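Local coordinates for protein reducing-end xylose-releasing exo-oligoxylanase Rex8A (Paenibacillus barcinonensis, PDB 6SUD) that hydrolyses xylooligosaccharides as a family 8 glycosidase, releasing xylose from their reducing ends and so taking part in the breakdown of xylan, at residues P195-P200 and Y263-R268; P241-Y246 and G257-F262; N181-F186 and A222-A227. The protein carries 1 engineered substitution. One frame throughout, in Å; residues are numbered along the deposited sequence.

The three contacts lie at increasing remove from the sugar-binding cleft. Contact 1 forms part of that cleft and holds Asp265, the inferred proton acceptor, together with two bound xyloses. Contact 2 is nested inside the loop that contact 1 closes; the two centres lie about 10 Å apart, and Asp265 N lies 3.0 Å from Glu242 OE2, probably donating a hydrogen bond to it. Contact 3, centred about 13 Å from contact 1 and away from the sugars, only borders it, where His198 ND1 lies 2.9 Å from Ser225 OG. Contacts 2 and 3, with centres about 16 Å apart, touch through Tyr243 and Phe186 and through Tyr246 and Asn181.

Contact 1. Residues P195-P200 and Y263-R268; sequences PSYHLP and YSDAYR. With XYP (beta-D-xylopyranose), chain K; XYP (beta-D-xylopyranose), chain J.
Ser196 packs against Asp265 O and the guanidinium of Arg268, its CB 3.0 Å from Asp265 O. With chi1 at 75°, OG stands between the backbone N and the carbonyl carbon of its own residue, which brings it within 3.0 Å of Arg268 NH2, oblique to the guanidinium plane; the same hydroxyl is hydrogen-bonded to Asp194. Tyr197 follows with its ring edge, CE1 lying 4.0 Å from Arg268 NH2. The ring and guanidinium planes stand 80° apart, so the two groups meet without stacking.

Beyond this edge the groups converge on a xylose (chain K). Its O2 donates to Asp265 OD1 at 2.8 Å, while Arg268 NH1 reaches its O3 at 3.3 Å, supported by a weaker bond from NH2, with O3 in the guanidinium plane. A water accompanies the sugar: it lies 2.6 Å from Tyr197 OH, donates to Asp265 OD2 and is bonded to O2 as well. The second xylose (chain J) rests its C5 against Ser264 CB.

Several bonds fix the arginine. A bend at chi3 (-72°) folds its chain back, and NE donates to a lone pair of Asp265 O at 3.1 Å; the same oxygen accepts from Arg268 N, while NH2 forms a salt bridge with Asp265 OD2. Further out, Tyr74 OH is bonded to NH1, and Glu70, the inferred proton donor, forms a long, weak ion pair with it. Both sugars lie in pockets that include Glu70 and Asp265. Two xyloses bound beside this pair of acids are consistent with the inverting active-site cleft of family 8 glycosidases, set in their (alpha/alpha)6 barrel.

Contact 2. Residues P241-Y246 and G257-F262; sequences PEYANY and GDFRHF
Tyr243 and Phe259 form an offset stack that joins two irregular parts of the long loop between helix 215-232 and helix 268-280, in a glycosidase of the (alpha/alpha)6-barrel fold. The side chains lie alongside each other and point the same way. Their ring centroids are 4.1 Å apart and the planes are only 16° from parallel. Phe259 CB sits over the tyrosine face in a CH-pi contact, while Tyr243 OH lies above the centre of the phenylalanine ring and is hydrogen-bonded to His256. Replacing Tyr243 by an alanine would remove the stacking ring and the hydroxyl, and is likely to bare one face of Phe259 and cost His256 that hydrogen bond.

At the base of the two side chains, two backbone bonds join the segments. Tyr243 N donates almost straight to Phe259 O (3.0 Å, 171°), and Glu242 N gives a more bent bond to His261 O at 3.2 Å.

Glu242 crosses the phenylalanine at an angle, its OE1 3.5 Å from Phe259 CD1. OE1 also lies 3.0 Å from a water that accepts from His261 N, whereas OE2 serves Asp265 N.

On the outer side Arg260 grips the Asp258 carboxylate side-on, with NE to OD1 at 2.8 Å and NH2 to OD2, while Arg260 N closes an Asx turn by reaching Asp258 OD1 from the face of the carboxylate plane opposite to NE.

Contact 3. Residues N181-F186 and A222-A227; sequences NRLIKF and AEASRA
Ala224 presses its methyl group into a hollow formed by Asn181, Arg182 and Leu183, where an Asx turn leads into strand 183-184. This strand pairs antiparallel with 177-178, and the contact thus seats a small two-stranded sheet on helix 215-232.

The close side is made of methyl groups set against methyl and methylene carbons and two backbone carbonyl oxygens. Ala224 CB comes nearest to Asn181 O, at 3.6 Å, and also touches Arg182 CB and Leu183 CD2. The leucine has CG anti to its carbonyl carbon and CD1 anti to CA (chi2 -176°); CD2, the other branch, turns to the helix and touches Ala224 O as well, 3.7 Å away. Leu183 also packs on Tyr228, one turn further along the same helix.

Elsewhere the fit is looser. Only the CB of Arg182 joins the packing: its chain bends at chi2 and runs away from the 222-227 segment to a salt bridge with Glu220, on the partly exposed side. Beside Ser225 a water joins the serine hydroxyl to the backbone of the strand segment. This water lies 2.9 Å from Ser225 OG, donates to Arg182 O at 3.0 Å and accepts a weak bond from Ile184 N; Ser225 OG has His198 as a further partner.

Within the turn itself, Arg182 adopts a left-handed backbone conformation, and Leu183 N donates to Asn181 OD1 at 3.0 Å, 33° out of the plane of the Asn181 side-chain carbonyl.

Contact 1. Residues P195-P200 and Y263-R268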
# COMPACT_ATOMS: atom_id res chain seq x y z
N PRO A 195 2.13 4.39 -10.71
CA PRO A 195 1.07 3.37 -10.74
C PRO A 195 0.81 2.62 -9.43
O PRO A 195 -0.29 2.24 -9.18
CB PRO A 195 1.56 2.40 -11.82
CG PRO A 195 2.41 3.26 -12.73
CD PRO A 195 3.08 4.27 -11.82
N SER A 196 1.82 2.44 -8.59
CA SER A 196 1.69 1.73 -7.29
C SER A 196 0.85 2.55 -6.30
O SER A 196 0.40 1.98 -5.30
CB SER A 196 3.06 1.42 -6.74
OG SER A 196 3.63 2.60 -6.22
N TYR A 197 0.65 3.83 -6.56
CA TYR A 197 -0.17 4.72 -5.69
C TYR A 197 -1.67 4.55 -5.97
O TYR A 197 -2.47 5.09 -5.18
CB TYR A 197 0.20 6.19 -5.93
CG TYR A 197 1.53 6.66 -5.40
CD1 TYR A 197 2.52 5.79 -4.95
CD2 TYR A 197 1.82 8.01 -5.37
CE1 TYR A 197 3.74 6.26 -4.49
CE2 TYR A 197 3.03 8.50 -4.91
CZ TYR A 197 4.00 7.62 -4.47
OH TYR A 197 5.20 8.11 -4.00
N HIS A 198 -2.06 3.87 -7.06
CA HIS A 198 -3.47 3.76 -7.51
C HIS A 198 -4.17 2.62 -6.78
O HIS A 198 -3.85 1.45 -7.02
CB HIS A 198 -3.57 3.59 -9.03
CG HIS A 198 -3.15 4.82 -9.75
ND1 HIS A 198 -4.05 5.66 -10.39
CD2 HIS A 198 -1.93 5.42 -9.83
CE1 HIS A 198 -3.38 6.68 -10.89
NE2 HIS A 198 -2.07 6.54 -10.57
N LEU A 199 -5.14 2.99 -5.94
CA LEU A 199 -5.86 2.05 -5.05
C LEU A 199 -7.34 2.19 -5.32
O LEU A 199 -8.08 2.69 -4.46
CB LEU A 199 -5.54 2.38 -3.59
CG LEU A 199 -4.07 2.45 -3.20
CD1 LEU A 199 -3.97 2.90 -1.76
CD2 LEU A 199 -3.36 1.13 -3.37
N PRO A 200 -7.83 1.76 -6.50
CA PRO A 200 -9.24 1.91 -6.86
C PRO A 200 -10.19 1.36 -5.79
O PRO A 200 -11.24 1.93 -5.59
CB PRO A 200 -9.35 1.16 -8.20
CG PRO A 200 -8.09 0.31 -8.24
CD PRO A 200 -7.05 1.17 -7.59
N TYR A 263 11.02 -1.78 -10.55
CA TYR A 263 11.79 -1.76 -9.29
C TYR A 263 10.81 -1.50 -8.14
O TYR A 263 9.60 -1.46 -8.37
CB TYR A 263 12.89 -0.70 -9.37
CG TYR A 263 14.14 -0.98 -8.56
CD1 TYR A 263 14.89 -2.13 -8.77
CD2 TYR A 263 14.59 -0.07 -7.61
CE1 TYR A 263 16.04 -2.38 -8.04
CE2 TYR A 263 15.75 -0.31 -6.87
CZ TYR A 263 16.47 -1.46 -7.10
OH TYR A 263 17.61 -1.68 -6.36
N SER A 264 11.34 -1.29 -6.93
CA SER A 264 10.65 -1.34 -5.61
C SER A 264 9.21 -0.80 -5.61
O SER A 264 8.34 -1.52 -5.14
CB SER A 264 11.48 -0.61 -4.60
OG SER A 264 12.80 -1.11 -4.60
N ASP A 265 8.96 0.43 -6.07
CA ASP A 265 7.58 1.01 -6.01
C ASP A 265 6.60 0.09 -6.76
O ASP A 265 5.52 -0.26 -6.19
CB ASP A 265 7.52 2.42 -6.61
CG ASP A 265 7.85 3.54 -5.65
OD1 ASP A 265 8.70 3.34 -4.76
OD2 ASP A 265 7.25 4.62 -5.81
N ALA A 266 6.97 -0.29 -7.99
CA ALA A 266 6.07 -0.96 -8.96
C ALA A 266 5.66 -2.35 -8.48
O ALA A 266 4.67 -2.89 -9.02
CB ALA A 266 6.69 -1.01 -10.33
N TYR A 267 6.37 -2.95 -7.51
CA TYR A 267 6.00 -4.29 -6.99
C TYR A 267 4.57 -4.29 -6.48
O TYR A 267 3.86 -5.31 -6.65
CB TYR A 267 6.93 -4.71 -5.85
CG TYR A 267 8.38 -4.79 -6.21
CD1 TYR A 267 8.80 -4.72 -7.53
CD2 TYR A 267 9.34 -5.00 -5.23
CE1 TYR A 267 10.14 -4.80 -7.87
CE2 TYR A 267 10.68 -5.08 -5.55
CZ TYR A 267 11.08 -4.97 -6.87
OH TYR A 267 12.40 -5.07 -7.18
N ARG A 268 4.13 -3.16 -5.90
CA ARG A 268 2.82 -3.07 -5.20
C ARG A 268 1.68 -3.10 -6.21
O ARG A 268 0.58 -3.47 -5.80
CB ARG A 268 2.79 -1.83 -4.31
CG ARG A 268 3.89 -1.83 -3.25
CD ARG A 268 3.93 -0.48 -2.57
NE ARG A 268 4.48 0.58 -3.42
CZ ARG A 268 4.86 1.78 -2.97
NH1 ARG A 268 4.68 2.09 -1.70
NH2 ARG A 268 5.38 2.68 -3.78
O1 XYP K . 10.77 6.29 -0.88
C1 XYP K . 9.38 6.68 -0.86
C2 XYP K . 8.44 5.67 -1.51
C3 XYP K . 7.00 6.18 -1.57
C4 XYP K . 6.75 7.13 -0.40
C5 XYP K . 7.61 6.70 0.78
O2 XYP K . 8.89 5.29 -2.81
O3 XYP K . 6.13 5.04 -1.58
O4 XYP K . 7.10 8.46 -0.79
O5 XYP K . 9.01 6.84 0.51
O1 XYP J . 14.01 0.93 -0.20
C1 XYP J . 12.63 1.23 -0.42
C2 XYP J . 12.23 2.32 0.57
C3 XYP J . 10.76 2.61 0.38
C4 XYP J . 10.52 3.09 -1.04
C5 XYP J . 11.07 2.09 -2.05
O2 XYP J . 12.43 1.96 1.95
O3 XYP J . 10.35 3.60 1.31
O4 XYP J . 9.11 3.27 -1.17
O5 XYP J . 12.43 1.74 -1.76
O HOH W 1 7.40 6.76 -4.50

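Contact 2. Residues P241-Y246 and G257-F262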
# COMPACT_ATOMS: atom_id res chain seq x y z
N PRO A 241 6.11 0.66 -14.76
CA PRO A 241 7.18 1.56 -14.34
C PRO A 241 6.92 2.14 -12.95
O PRO A 241 5.77 2.17 -12.54
CB PRO A 241 7.13 2.62 -15.44
CG PRO A 241 5.66 2.73 -15.78
CD PRO A 241 5.12 1.32 -15.63
N GLU A 242 7.98 2.56 -12.26
CA GLU A 242 7.83 3.21 -10.93
C GLU A 242 7.03 4.51 -11.11
O GLU A 242 6.04 4.68 -10.39
CB GLU A 242 9.18 3.39 -10.25
CG GLU A 242 9.75 2.06 -9.77
CD GLU A 242 11.03 2.17 -8.98
OE1 GLU A 242 12.08 2.51 -9.60
OE2 GLU A 242 10.97 1.94 -7.74
N TYR A 243 7.44 5.38 -12.04
CA TYR A 243 6.69 6.63 -12.35
C TYR A 243 6.17 6.55 -13.77
O TYR A 243 6.89 6.10 -14.67
CB TYR A 243 7.55 7.90 -12.26
CG TYR A 243 8.24 8.18 -10.95
CD1 TYR A 243 7.90 7.54 -9.76
CD2 TYR A 243 9.24 9.13 -10.89
CE1 TYR A 243 8.56 7.81 -8.57
CE2 TYR A 243 9.90 9.42 -9.71
CZ TYR A 243 9.56 8.76 -8.54
OH TYR A 243 10.23 9.06 -7.38
N ALA A 244 4.93 7.01 -13.97
CA ALA A 244 4.26 6.96 -15.28
C ALA A 244 3.56 8.29 -15.56
O ALA A 244 3.07 8.91 -14.61
CB ALA A 244 3.27 5.82 -15.31
N ASN A 245 3.54 8.68 -16.83
CA ASN A 245 2.70 9.79 -17.35
C ASN A 245 1.21 9.45 -17.15
O ASN A 245 0.88 8.27 -16.92
CB ASN A 245 3.02 10.03 -18.82
CG ASN A 245 4.45 10.49 -19.02
OD1 ASN A 245 4.91 11.38 -18.32
ND2 ASN A 245 5.17 9.88 -19.95
N TYR A 246 0.34 10.45 -17.29
CA TYR A 246 -1.12 10.30 -17.16
C TYR A 246 -1.64 9.33 -18.22
O TYR A 246 -2.72 8.76 -18.00
CB TYR A 246 -1.81 11.67 -17.24
CG TYR A 246 -1.61 12.57 -16.04
CD1 TYR A 246 -1.51 12.06 -14.75
CD2 TYR A 246 -1.57 13.94 -16.18
CE1 TYR A 246 -1.33 12.89 -13.65
CE2 TYR A 246 -1.40 14.79 -15.09
CZ TYR A 246 -1.28 14.26 -13.82
OH TYR A 246 -1.14 15.09 -12.74
N GLY A 257 16.45 10.49 -10.04
CA GLY A 257 16.80 9.19 -10.64
C GLY A 257 15.88 8.74 -11.75
O GLY A 257 14.95 9.48 -12.13
N ASP A 258 16.15 7.54 -12.26
CA ASP A 258 15.47 6.92 -13.43
C ASP A 258 14.43 5.93 -12.88
O ASP A 258 14.85 4.91 -12.32
CB ASP A 258 16.50 6.23 -14.32
CG ASP A 258 15.94 5.59 -15.56
OD1 ASP A 258 14.69 5.61 -15.75
OD2 ASP A 258 16.76 5.09 -16.36
N PHE A 259 13.14 6.27 -13.01
CA PHE A 259 12.01 5.52 -12.42
C PHE A 259 11.20 4.88 -13.55
O PHE A 259 10.04 4.54 -13.37
CB PHE A 259 11.22 6.43 -11.48
CG PHE A 259 12.00 6.80 -10.24
CD1 PHE A 259 11.98 5.98 -9.13
CD2 PHE A 259 12.78 7.95 -10.20
CE1 PHE A 259 12.72 6.29 -8.00
CE2 PHE A 259 13.51 8.27 -9.07
CZ PHE A 259 13.48 7.44 -7.97
N ARG A 260 11.83 4.69 -14.71
CA ARG A 260 11.14 4.18 -15.93
C ARG A 260 10.96 2.66 -15.87
O ARG A 260 10.24 2.13 -16.72
CB ARG A 260 11.95 4.55 -17.16
CG ARG A 260 11.94 6.05 -17.44
CD ARG A 260 12.73 6.40 -18.68
NE ARG A 260 14.11 5.99 -18.50
CZ ARG A 260 15.06 6.04 -19.43
NH1 ARG A 260 14.80 6.48 -20.64
NH2 ARG A 260 16.28 5.62 -19.13
N HIS A 261 11.62 2.00 -14.93
CA HIS A 261 11.79 0.53 -14.94
C HIS A 261 11.00 -0.13 -13.82
O HIS A 261 10.44 0.58 -12.96
CB HIS A 261 13.27 0.18 -14.87
CG HIS A 261 14.06 0.93 -15.89
ND1 HIS A 261 13.85 0.76 -17.24
CD2 HIS A 261 15.02 1.87 -15.76
CE1 HIS A 261 14.67 1.55 -17.91
NE2 HIS A 261 15.40 2.24 -17.02
N PHE A 262 10.99 -1.47 -13.83
CA PHE A 262 10.31 -2.30 -12.81
C PHE A 262 11.27 -2.51 -11.64
O PHE A 262 12.23 -3.30 -11.76
CB PHE A 262 9.81 -3.61 -13.41
CG PHE A 262 8.95 -4.40 -12.46
CD1 PHE A 262 7.62 -4.06 -12.24
CD2 PHE A 262 9.48 -5.47 -11.77
CE1 PHE A 262 6.83 -4.80 -11.37
CE2 PHE A 262 8.70 -6.19 -10.88
CZ PHE A 262 7.38 -5.86 -10.68
O HOH W 2 13.30 2.37 -12.38

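Contact 3. Residues N181-F186 and A222-A227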
# COMPACT_ATOMS: atom_id res chain seq x y z
N ASN A 181 -8.47 14.49 -14.80
CA ASN A 181 -8.46 13.04 -15.16
C ASN A 181 -8.76 12.14 -13.95
O ASN A 181 -8.79 10.92 -14.15
CB ASN A 181 -7.14 12.65 -15.84
CG ASN A 181 -5.94 12.96 -14.98
OD1 ASN A 181 -6.06 13.02 -13.75
ND2 ASN A 181 -4.80 13.24 -15.60
N ARG A 182 -8.95 12.71 -12.75
CA ARG A 182 -9.32 11.99 -11.49
C ARG A 182 -8.21 11.01 -11.07
O ARG A 182 -8.53 10.03 -10.36
CB ARG A 182 -10.63 11.20 -11.62
CG ARG A 182 -11.75 11.85 -12.42
CD ARG A 182 -12.17 13.22 -11.93
NE ARG A 182 -13.55 13.56 -12.28
CZ ARG A 182 -13.97 14.01 -13.47
NH1 ARG A 182 -13.13 14.17 -14.48
NH2 ARG A 182 -15.25 14.30 -13.65
N LEU A 183 -6.95 11.29 -11.43
CA LEU A 183 -5.80 10.38 -11.15
C LEU A 183 -4.94 10.95 -10.02
O LEU A 183 -4.66 12.17 -10.02
CB LEU A 183 -4.96 10.20 -12.41
CG LEU A 183 -5.66 9.52 -13.58
CD1 LEU A 183 -4.68 9.33 -14.73
CD2 LEU A 183 -6.30 8.20 -13.17
N ILE A 184 -4.50 10.07 -9.11
CA ILE A 184 -3.54 10.45 -8.03
C ILE A 184 -2.20 10.83 -8.68
O ILE A 184 -1.81 10.22 -9.69
CB ILE A 184 -3.41 9.33 -6.98
CG1 ILE A 184 -2.71 9.84 -5.73
CG2 ILE A 184 -2.76 8.09 -7.57
CD1 ILE A 184 -2.71 8.86 -4.58
N LYS A 185 -1.55 11.86 -8.14
CA LYS A 185 -0.25 12.37 -8.64
C LYS A 185 0.90 11.75 -7.84
O LYS A 185 0.67 11.29 -6.73
CB LYS A 185 -0.17 13.88 -8.49
CG LYS A 185 -1.19 14.65 -9.30
CD LYS A 185 -1.00 16.14 -9.15
CE LYS A 185 -2.26 16.86 -8.74
NZ LYS A 185 -1.95 18.25 -8.31
N PHE A 186 2.11 11.86 -8.36
CA PHE A 186 3.34 11.42 -7.65
C PHE A 186 3.58 12.35 -6.44
O PHE A 186 3.73 11.86 -5.32
CB PHE A 186 4.52 11.36 -8.61
CG PHE A 186 5.85 11.36 -7.90
CD1 PHE A 186 6.16 10.35 -7.01
CD2 PHE A 186 6.75 12.39 -8.08
CE1 PHE A 186 7.37 10.35 -6.34
CE2 PHE A 186 7.97 12.39 -7.42
CZ PHE A 186 8.26 11.37 -6.54
N ALA A 222 -12.12 5.77 -8.72
CA ALA A 222 -12.06 4.29 -8.73
C ALA A 222 -12.01 3.80 -10.18
O ALA A 222 -11.09 3.03 -10.52
CB ALA A 222 -13.23 3.71 -7.97
N GLU A 223 -12.94 4.28 -11.01
CA GLU A 223 -13.06 3.84 -12.43
C GLU A 223 -11.86 4.40 -13.21
O GLU A 223 -11.30 3.63 -14.02
CB GLU A 223 -14.48 4.14 -12.98
CG GLU A 223 -14.63 5.35 -13.89
CD GLU A 223 -16.02 5.72 -14.41
OE1 GLU A 223 -16.82 4.81 -14.75
OE2 GLU A 223 -16.32 6.93 -14.51
N ALA A 224 -11.43 5.64 -12.95
CA ALA A 224 -10.27 6.26 -13.63
C ALA A 224 -9.01 5.45 -13.32
O ALA A 224 -8.21 5.20 -14.25
CB ALA A 224 -10.10 7.71 -13.24
N SER A 225 -8.83 5.04 -12.07
CA SER A 225 -7.61 4.28 -11.65
C SER A 225 -7.61 2.87 -12.26
O SER A 225 -6.52 2.39 -12.64
CB SER A 225 -7.46 4.22 -10.16
OG SER A 225 -6.87 5.41 -9.69
N ARG A 226 -8.76 2.21 -12.34
CA ARG A 226 -8.81 0.86 -12.97
C ARG A 226 -8.37 1.01 -14.43
O ARG A 226 -7.53 0.22 -14.88
CB ARG A 226 -10.19 0.21 -12.85
CG ARG A 226 -10.65 0.00 -11.41
CD ARG A 226 -11.74 -1.03 -11.26
NE ARG A 226 -11.99 -1.29 -9.85
CZ ARG A 226 -12.94 -0.69 -9.13
NH1 ARG A 226 -13.76 0.18 -9.71
NH2 ARG A 226 -13.08 -0.96 -7.85
N ALA A 227 -8.93 1.98 -15.14
CA ALA A 227 -8.56 2.29 -16.54
C ALA A 227 -7.06 2.58 -16.63
O ALA A 227 -6.44 2.07 -17.55
CB ALA A 227 -9.32 3.48 -17.08
O HOH W 3 -6.91 8.12 -8.77